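Local coordinates for putative uncharacterized protein (PDB 4ZKQ), which binds chemokines as a decoy receptor of a rodent gammaherpesvirus, and so probably blunts chemokine signalling in the infected host, at residues F300-G305 with G386-G391; S311-S316 with S321-C326. All blocks are in the same frame, centred on the assembly; numbering follows the deposited sequence.

Contact 1 (F300-G305 with G386-G391)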
ATOM      1  N   PHE A 300      10.474  18.660   4.438  1.00 26.62           N
ATOM      2  CA  PHE A 300      10.461  18.629   5.893  1.00 32.01           C
ATOM      3  C   PHE A 300       9.823  19.881   6.490  1.00 39.03           C
ATOM      4  O   PHE A 300       9.560  19.926   7.691  1.00 38.39           O
ATOM      5  CB  PHE A 300      11.880  18.434   6.428  1.00 31.49           C
ATOM      6  CG  PHE A 300      12.436  17.074   6.143  1.00 28.42           C
ATOM      7  CD1 PHE A 300      12.214  16.026   7.016  1.00 26.66           C
ATOM      8  CD2 PHE A 300      13.155  16.834   4.989  1.00 31.70           C
ATOM      9  CE1 PHE A 300      12.710  14.768   6.747  1.00 22.98           C
ATOM     10  CE2 PHE A 300      13.658  15.577   4.717  1.00 32.72           C
ATOM     11  CZ  PHE A 300      13.433  14.543   5.599  1.00 24.00           C
ATOM     12  N   GLN A 301       9.549  20.876   5.648  1.00 40.82           N
ATOM     13  CA  GLN A 301       8.860  22.093   6.079  1.00 45.07           C
ATOM     14  C   GLN A 301       7.343  21.960   5.950  1.00 41.93           C
ATOM     15  O   GLN A 301       6.594  22.808   6.435  1.00 55.86           O
ATOM     16  CB  GLN A 301       9.348  23.297   5.267  1.00 52.90           C
ATOM     17  CG  GLN A 301      10.862  23.437   5.224  1.00 48.56           C
ATOM     18  CD  GLN A 301      11.495  23.386   6.602  1.00 74.60           C
ATOM     19  OE1 GLN A 301      12.512  22.723   6.804  1.00 78.43           O
ATOM     20  NE2 GLN A 301      10.896  24.089   7.557  1.00 85.24           N
ATOM     21  N   THR A 302       6.902  20.884   5.304  1.00 39.00           N
ATOM     22  CA  THR A 302       5.482  20.586   5.117  1.00 40.77           C
ATOM     23  C   THR A 302       4.931  19.644   6.173  1.00 42.68           C
ATOM     24  O   THR A 302       3.722  19.418   6.257  1.00 43.45           O
ATOM     25  CB  THR A 302       5.235  19.919   3.753  1.00 55.11           C
ATOM     26  OG1 THR A 302       5.476  18.500   3.855  1.00 27.37           O
ATOM     27  CG2 THR A 302       6.134  20.527   2.696  1.00 26.31           C
ATOM     28  N   ALA A 303       5.830  19.084   6.964  1.00 30.85           N
ATOM     29  CA  ALA A 303       5.511  17.924   7.777  1.00 36.45           C
ATOM     30  C   ALA A 303       4.516  18.207   8.911  1.00 35.22           C
ATOM     31  O   ALA A 303       3.926  17.273   9.464  1.00 39.16           O
ATOM     32  CB  ALA A 303       6.786  17.351   8.330  1.00 30.44           C
ATOM     33  N   ASP A 304       4.321  19.480   9.244  1.00 48.28           N
ATOM     34  CA  ASP A 304       3.386  19.876  10.304  1.00 61.20           C
ATOM     35  C   ASP A 304       3.743  19.234  11.648  1.00 60.49           C
ATOM     36  O   ASP A 304       2.869  18.755  12.373  1.00 60.96           O
ATOM     37  CB  ASP A 304       1.939  19.516   9.913  1.00 53.05           C
ATOM     38  CG  ASP A 304       0.898  20.188  10.809  1.00 77.97           C
ATOM     39  OD1 ASP A 304       1.165  21.303  11.307  1.00 74.74           O
ATOM     40  OD2 ASP A 304      -0.185  19.597  11.014  1.00 70.66           O
ATOM     41  N   GLY A 305       5.032  19.223  11.975  1.00 50.12           N
ATOM     42  CA  GLY A 305       5.500  18.647  13.224  1.00 45.75           C
ATOM     43  C   GLY A 305       5.424  17.132  13.261  1.00 39.73           C
ATOM     44  O   GLY A 305       5.814  16.511  14.250  1.00 32.15           O
ATOM     45  N   GLY A 386       2.215  13.851   5.524  1.00 13.36           N
ATOM     46  CA  GLY A 386       0.782  13.663   5.402  1.00 12.18           C
ATOM     47  C   GLY A 386       0.184  14.360   4.197  1.00 17.69           C
ATOM     48  O   GLY A 386      -0.868  13.950   3.703  1.00 17.67           O
ATOM     49  N   THR A 387       0.856  15.404   3.712  1.00 14.19           N
ATOM     50  CA  THR A 387       0.292  16.279   2.685  1.00 16.60           C
ATOM     51  C   THR A 387       1.138  16.396   1.410  1.00 14.43           C
ATOM     52  O   THR A 387       0.666  16.936   0.407  1.00 16.38           O
ATOM     53  CB  THR A 387       0.088  17.693   3.245  1.00 19.98           C
ATOM     54  OG1 THR A 387       1.337  18.192   3.732  1.00 17.90           O
ATOM     55  CG2 THR A 387      -0.926  17.677   4.377  1.00 21.11           C
ATOM     56  N   TYR A 388       2.368  15.886   1.457  1.00 14.71           N
ATOM     57  CA  TYR A 388       3.295  15.914   0.313  1.00 15.79           C
ATOM     58  C   TYR A 388       4.008  14.584   0.136  1.00 16.24           C
ATOM     59  O   TYR A 388       4.357  13.926   1.118  1.00 15.69           O
ATOM     60  CB  TYR A 388       4.365  16.992   0.482  1.00 21.53           C
ATOM     61  CG  TYR A 388       3.918  18.414   0.291  1.00 27.46           C
ATOM     62  CD1 TYR A 388       3.209  19.076   1.280  1.00 36.33           C
ATOM     63  CD2 TYR A 388       4.248  19.114  -0.862  1.00 36.33           C
ATOM     64  CE1 TYR A 388       2.819  20.389   1.120  1.00 41.20           C
ATOM     65  CE2 TYR A 388       3.865  20.426  -1.033  1.00 42.81           C
ATOM     66  CZ  TYR A 388       3.149  21.061  -0.039  1.00 47.07           C
ATOM     67  OH  TYR A 388       2.764  22.367  -0.207  1.00 52.19           O
ATOM     68  N   SER A 389       4.247  14.208  -1.120  1.00 14.95           N
ATOM     69  CA  SER A 389       5.100  13.072  -1.427  1.00 17.38           C
ATOM     70  C   SER A 389       6.008  13.395  -2.599  1.00 19.93           C
ATOM     71  O   SER A 389       5.603  14.070  -3.549  1.00 18.22           O
ATOM     72  CB  SER A 389       4.279  11.820  -1.738  1.00 15.43           C
ATOM     73  OG  SER A 389       3.478  12.007  -2.887  1.00 26.00           O
ATOM     74  N   GLU A 390       7.245  12.924  -2.496  1.00 16.41           N
ATOM     75  CA  GLU A 390       8.259  13.081  -3.535  1.00 18.19           C
ATOM     76  C   GLU A 390       8.806  11.718  -3.887  1.00 19.14           C
ATOM     77  O   GLU A 390       9.359  11.040  -3.023  1.00 17.48           O
ATOM     78  CB  GLU A 390       9.415  13.973  -3.071  1.00 25.64           C
ATOM     79  CG  GLU A 390       9.122  15.448  -3.040  1.00 35.91           C
ATOM     80  CD  GLU A 390      10.285  16.245  -2.479  1.00 37.27           C
ATOM     81  OE1 GLU A 390      11.389  15.675  -2.348  1.00 31.10           O
ATOM     82  OE2 GLU A 390      10.096  17.437  -2.167  1.00 45.58           O
ATOM     83  N   GLY A 391       8.649  11.320  -5.145  1.00 13.11           N
ATOM     84  CA  GLY A 391       9.272  10.111  -5.649  1.00 16.86           C
ATOM     85  C   GLY A 391      10.439  10.468  -6.549  1.00 21.97           C
ATOM     86  O   GLY A 391      10.387  11.456  -7.287  1.00 18.52           O
TER
HETATM   87  O   HOH W   1       1.963  16.617   6.629  1.00 34.02           O
HETATM   88  O   HOH W   2       3.742  14.294   8.214  1.00 17.43           O

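Contact 2 (S311-S316 with S321-C326)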
ATOM      1  N   SER A 311      10.826   5.582   1.938  1.00 13.70           N
ATOM      2  CA  SER A 311      10.868   4.214   1.442  1.00 13.41           C
ATOM      3  C   SER A 311      11.827   4.173   0.271  1.00 16.01           C
ATOM      4  O   SER A 311      11.738   5.010  -0.621  1.00 13.75           O
ATOM      5  CB  SER A 311       9.484   3.733   0.994  1.00 20.73           C
ATOM      6  OG  SER A 311       8.494   3.989   1.969  1.00 20.49           O
ATOM      7  N   VAL A 312      12.731   3.203   0.263  1.00 14.80           N
ATOM      8  CA  VAL A 312      13.658   3.059  -0.852  1.00 18.67           C
ATOM      9  C   VAL A 312      13.757   1.600  -1.234  1.00 17.61           C
ATOM     10  O   VAL A 312      13.806   0.721  -0.373  1.00 20.52           O
ATOM     11  CB  VAL A 312      15.058   3.623  -0.512  1.00 19.25           C
ATOM     12  CG1 VAL A 312      15.659   2.915   0.692  1.00 18.31           C
ATOM     13  CG2 VAL A 312      15.993   3.540  -1.724  1.00 21.83           C
ATOM     14  N   TRP A 313      13.760   1.335  -2.534  1.00 17.32           N
ATOM     15  CA  TRP A 313      14.002  -0.016  -2.992  1.00 18.22           C
ATOM     16  C   TRP A 313      14.765  -0.006  -4.298  1.00 19.20           C
ATOM     17  O   TRP A 313      14.813   1.006  -4.990  1.00 17.27           O
ATOM     18  CB  TRP A 313      12.687  -0.785  -3.136  1.00 17.91           C
ATOM     19  CG  TRP A 313      11.758  -0.269  -4.174  1.00 18.96           C
ATOM     20  CD1 TRP A 313      10.774   0.664  -4.003  1.00 20.96           C
ATOM     21  CD2 TRP A 313      11.700  -0.666  -5.544  1.00 23.59           C
ATOM     22  NE1 TRP A 313      10.107   0.869  -5.186  1.00 22.11           N
ATOM     23  CE2 TRP A 313      10.658   0.062  -6.151  1.00 19.91           C
ATOM     24  CE3 TRP A 313      12.428  -1.574  -6.322  1.00 25.32           C
ATOM     25  CZ2 TRP A 313      10.330  -0.078  -7.492  1.00 28.78           C
ATOM     26  CZ3 TRP A 313      12.101  -1.716  -7.655  1.00 26.25           C
ATOM     27  CH2 TRP A 313      11.063  -0.974  -8.227  1.00 24.08           C
ATOM     28  N   GLY A 314      15.374  -1.136  -4.629  1.00 19.51           N
ATOM     29  CA  GLY A 314      16.098  -1.236  -5.878  1.00 23.87           C
ATOM     30  C   GLY A 314      16.212  -2.655  -6.378  1.00 33.09           C
ATOM     31  O   GLY A 314      15.908  -3.608  -5.667  1.00 24.27           O
ATOM     32  N   THR A 315      16.642  -2.775  -7.628  1.00 33.61           N
ATOM     33  CA  THR A 315      16.894  -4.057  -8.262  1.00 38.15           C
ATOM     34  C   THR A 315      17.997  -3.845  -9.289  1.00 40.78           C
ATOM     35  O   THR A 315      18.014  -2.825  -9.978  1.00 32.96           O
ATOM     36  CB  THR A 315      15.629  -4.636  -8.943  1.00 42.09           C
ATOM     37  OG1 THR A 315      15.945  -5.894  -9.551  1.00 67.02           O
ATOM     38  CG2 THR A 315      15.093  -3.684 -10.006  1.00 34.52           C
ATOM     39  N   SER A 316      18.923  -4.792  -9.377  1.00 56.67           N
ATOM     40  CA  SER A 316      20.040  -4.680 -10.309  1.00 65.87           C
ATOM     41  C   SER A 316      19.622  -4.935 -11.750  1.00 74.38           C
ATOM     42  O   SER A 316      20.438  -4.827 -12.664  1.00 75.10           O
ATOM     43  CB  SER A 316      21.153  -5.659  -9.933  1.00 69.17           C
ATOM     44  OG  SER A 316      21.898  -5.194  -8.825  1.00 70.88           O
ATOM     45  N   SER A 321      13.362 -11.159  -9.977  1.00121.03           N
ATOM     46  CA  SER A 321      12.584 -10.547  -8.904  1.00121.27           C
ATOM     47  C   SER A 321      13.331 -10.529  -7.575  1.00104.12           C
ATOM     48  O   SER A 321      12.787 -10.934  -6.546  1.00 94.99           O
ATOM     49  CB  SER A 321      11.246 -11.277  -8.733  1.00129.71           C
ATOM     50  OG  SER A 321      10.533 -10.794  -7.606  1.00105.21           O
ATOM     51  N   ALA A 322      14.575 -10.064  -7.595  1.00 81.52           N
ATOM     52  CA  ALA A 322      15.322  -9.872  -6.357  1.00 69.59           C
ATOM     53  C   ALA A 322      15.331  -8.394  -5.983  1.00 68.60           C
ATOM     54  O   ALA A 322      16.111  -7.612  -6.524  1.00 68.52           O
ATOM     55  CB  ALA A 322      16.735 -10.402  -6.490  1.00 61.47           C
ATOM     56  N   TYR A 323      14.450  -8.020  -5.058  1.00 55.93           N
ATOM     57  CA  TYR A 323      14.293  -6.629  -4.653  1.00 33.48           C
ATOM     58  C   TYR A 323      14.966  -6.359  -3.319  1.00 31.12           C
ATOM     59  O   TYR A 323      14.840  -7.145  -2.385  1.00 38.45           O
ATOM     60  CB  TYR A 323      12.806  -6.259  -4.572  1.00 38.43           C
ATOM     61  CG  TYR A 323      12.115  -6.252  -5.916  1.00 39.15           C
ATOM     62  CD1 TYR A 323      12.135  -5.124  -6.721  1.00 39.20           C
ATOM     63  CD2 TYR A 323      11.453  -7.377  -6.384  1.00 48.41           C
ATOM     64  CE1 TYR A 323      11.513  -5.115  -7.955  1.00 42.66           C
ATOM     65  CE2 TYR A 323      10.826  -7.378  -7.614  1.00 54.87           C
ATOM     66  CZ  TYR A 323      10.859  -6.244  -8.396  1.00 44.36           C
ATOM     67  OH  TYR A 323      10.237  -6.240  -9.620  1.00 53.74           O
ATOM     68  N   GLU A 324      15.690  -5.246  -3.249  1.00 26.66           N
ATOM     69  CA  GLU A 324      16.231  -4.743  -1.991  1.00 30.42           C
ATOM     70  C   GLU A 324      15.341  -3.589  -1.556  1.00 31.76           C
ATOM     71  O   GLU A 324      15.002  -2.745  -2.377  1.00 22.77           O
ATOM     72  CB  GLU A 324      17.679  -4.266  -2.150  1.00 26.68           C
ATOM     73  CG  GLU A 324      18.629  -5.257  -2.810  1.00 39.73           C
ATOM     74  CD  GLU A 324      19.196  -6.288  -1.848  1.00 51.03           C
ATOM     75  OE1 GLU A 324      19.027  -6.137  -0.620  1.00 38.85           O
ATOM     76  OE2 GLU A 324      19.821  -7.253  -2.331  1.00 72.02           O
ATOM     77  N   SER A 325      14.954  -3.551  -0.283  1.00 20.95           N
ATOM     78  CA  SER A 325      14.093  -2.482   0.214  1.00 17.55           C
ATOM     79  C   SER A 325      14.384  -2.144   1.673  1.00 18.70           C
ATOM     80  O   SER A 325      14.622  -3.030   2.491  1.00 18.47           O
ATOM     81  CB  SER A 325      12.620  -2.872   0.066  1.00 18.59           C
ATOM     82  OG  SER A 325      11.773  -1.799   0.434  1.00 24.38           O
ATOM     83  N   CYS A 326      14.364  -0.852   1.974  1.00 13.83           N
ATOM     84  CA  CYS A 326      14.526  -0.346   3.327  1.00 16.09           C
ATOM     85  C   CYS A 326      13.544   0.798   3.525  1.00 19.16           C
ATOM     86  O   CYS A 326      13.074   1.392   2.550  1.00 13.24           O
ATOM     87  CB  CYS A 326      15.961   0.132   3.571  1.00 17.15           C
ATOM     88  SG  CYS A 326      17.210  -1.096   3.135  1.00 22.07           S
TER

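Contact 1 (F300-G305 with G386-G391)
Thr302 lies against one face of the Tyr388 ring, where a surface loop meets the start of strand 388-395 in a mixed beta sheet. The loop follows strand 290-296 and leads into strand 308-315. Strand 388-395 is reached through a tight turn from strand 378-384, with which it forms an antiparallel beta hairpin, and it also pairs in parallel with strand 206-223. The main interaction is a CH-pi contact. Thr302 CG2 sits 3.7 Å from the centroid of the Tyr388 ring and 19° off the ring normal. It is displaced toward the rim, so the methyl does not sit over the middle of the ring. The approach is closest at that rim, where Thr302 CB comes 3.3 Å from Tyr388 CD1. The first torsion of Thr302 (chi1 84°) sets OG1 between its own N and carbonyl carbon and leaves CG2 beside the N, over the ring. The hydroxyl finds its polar partners outside the two segments: OG1 is hydrogen-bonded to Leu299 O and to Ser385 OG. Ser385 OG is also hydrogen-bonded to Tyr388 N, so one serine joins the loop threonine to the first residue of the strand. Tyr388 CG stands anti to its carbonyl carbon (chi1 -74°), and the ring reaches toward the loop. Its side chain also touches Leu299 and Arg220.

No direct hydrogen bond crosses between the two segments. Water supplies the polar link instead. One water is shared by Thr302 O, Gly386 N and Thr387 OG1, all through weak bonds. The Thr387 hydroxyl itself is 3.7 Å from Thr302 O. A second water donates to Ala303 O at 3.2 Å and accepts from Gly386 N at 3.1 Å.

Contact 2 (S311-S316 with S321-C326)
The Trp313 and Tyr323 side chains run alongside each other, and their rings are turned 65° against one another. This aromatic pair is oblique, and the centroids of the Trp313 six-membered ring and the Tyr323 ring are 5.4 Å apart. Trp313 CZ3 comes to the edge of Tyr323, near the plane of that ring, and lies 3.5 Å from Tyr323 CE1. With chi1 of Trp313 at 65°, CG between N and the carbonyl carbon, the CZ3 end of the indole comes alongside Tyr323. The indole NE1 is hydrogen-bonded to Thr80 O, and the Phe378 ring also meets Trp313. Tyr323 touches Ala83, so the aromatic side of the hairpin faces the part of the chain around Thr80 and Ala83.

Beneath the rings the strands run antiparallel. Val312 and Cys326 exchange two backbone bonds, each 2.9 Å between N of one and O of the other. Gly314 and Glu324 form the second hydrogen-bonded pair, with Gly314 N to Glu324 O at 2.8 Å and Glu324 N to Gly314 O at 2.9 Å. Between them is the non-hydrogen-bonded pair Trp313 and Ser325. Their CA atoms are 4.0 Å apart, and Trp313 CA makes a CA-H...O contact of 3.0 Å with Glu324 O. Farther along, Thr315 OG1 donates a weak hydrogen bond to Ala322 O.

The side of the sheet away from Trp313 and Ser325 carries Val312 and Cys326. Val312 CG1 packs on Cys326 CB at 4.0 Å, and both side chains touch Phe350. Cys326 SG is joined to Cys347 in a disulfide, which ties this strand to the chain before strand 350-355. On its other flank, strand 308-315 is bonded to strand 378-384. The pattern is that of an antiparallel beta hairpin within a larger mixed sheet.

How the contacts relate
Both contacts reach the same mixed sheet but join it in different ways. Contact 1 lies at the surface, where a loop rests on the start of strand 388-395. Contact 2 is partly buried and pairs two neighbouring strands. Strand 378-384 lies between them, bonded to strand 308-315 on one flank and to strand 388-395 on the other. The chemistry follows the setting. Contact 1 rests on one methyl-to-ring contact and on water, with no direct hydrogen bond. Contact 2 rests on regular backbone bonds, an aromatic pair and apolar packing beside a disulfide. The centres are about 23 Å apart. Their nearest atoms are about 7 Å apart, so the two do not touch.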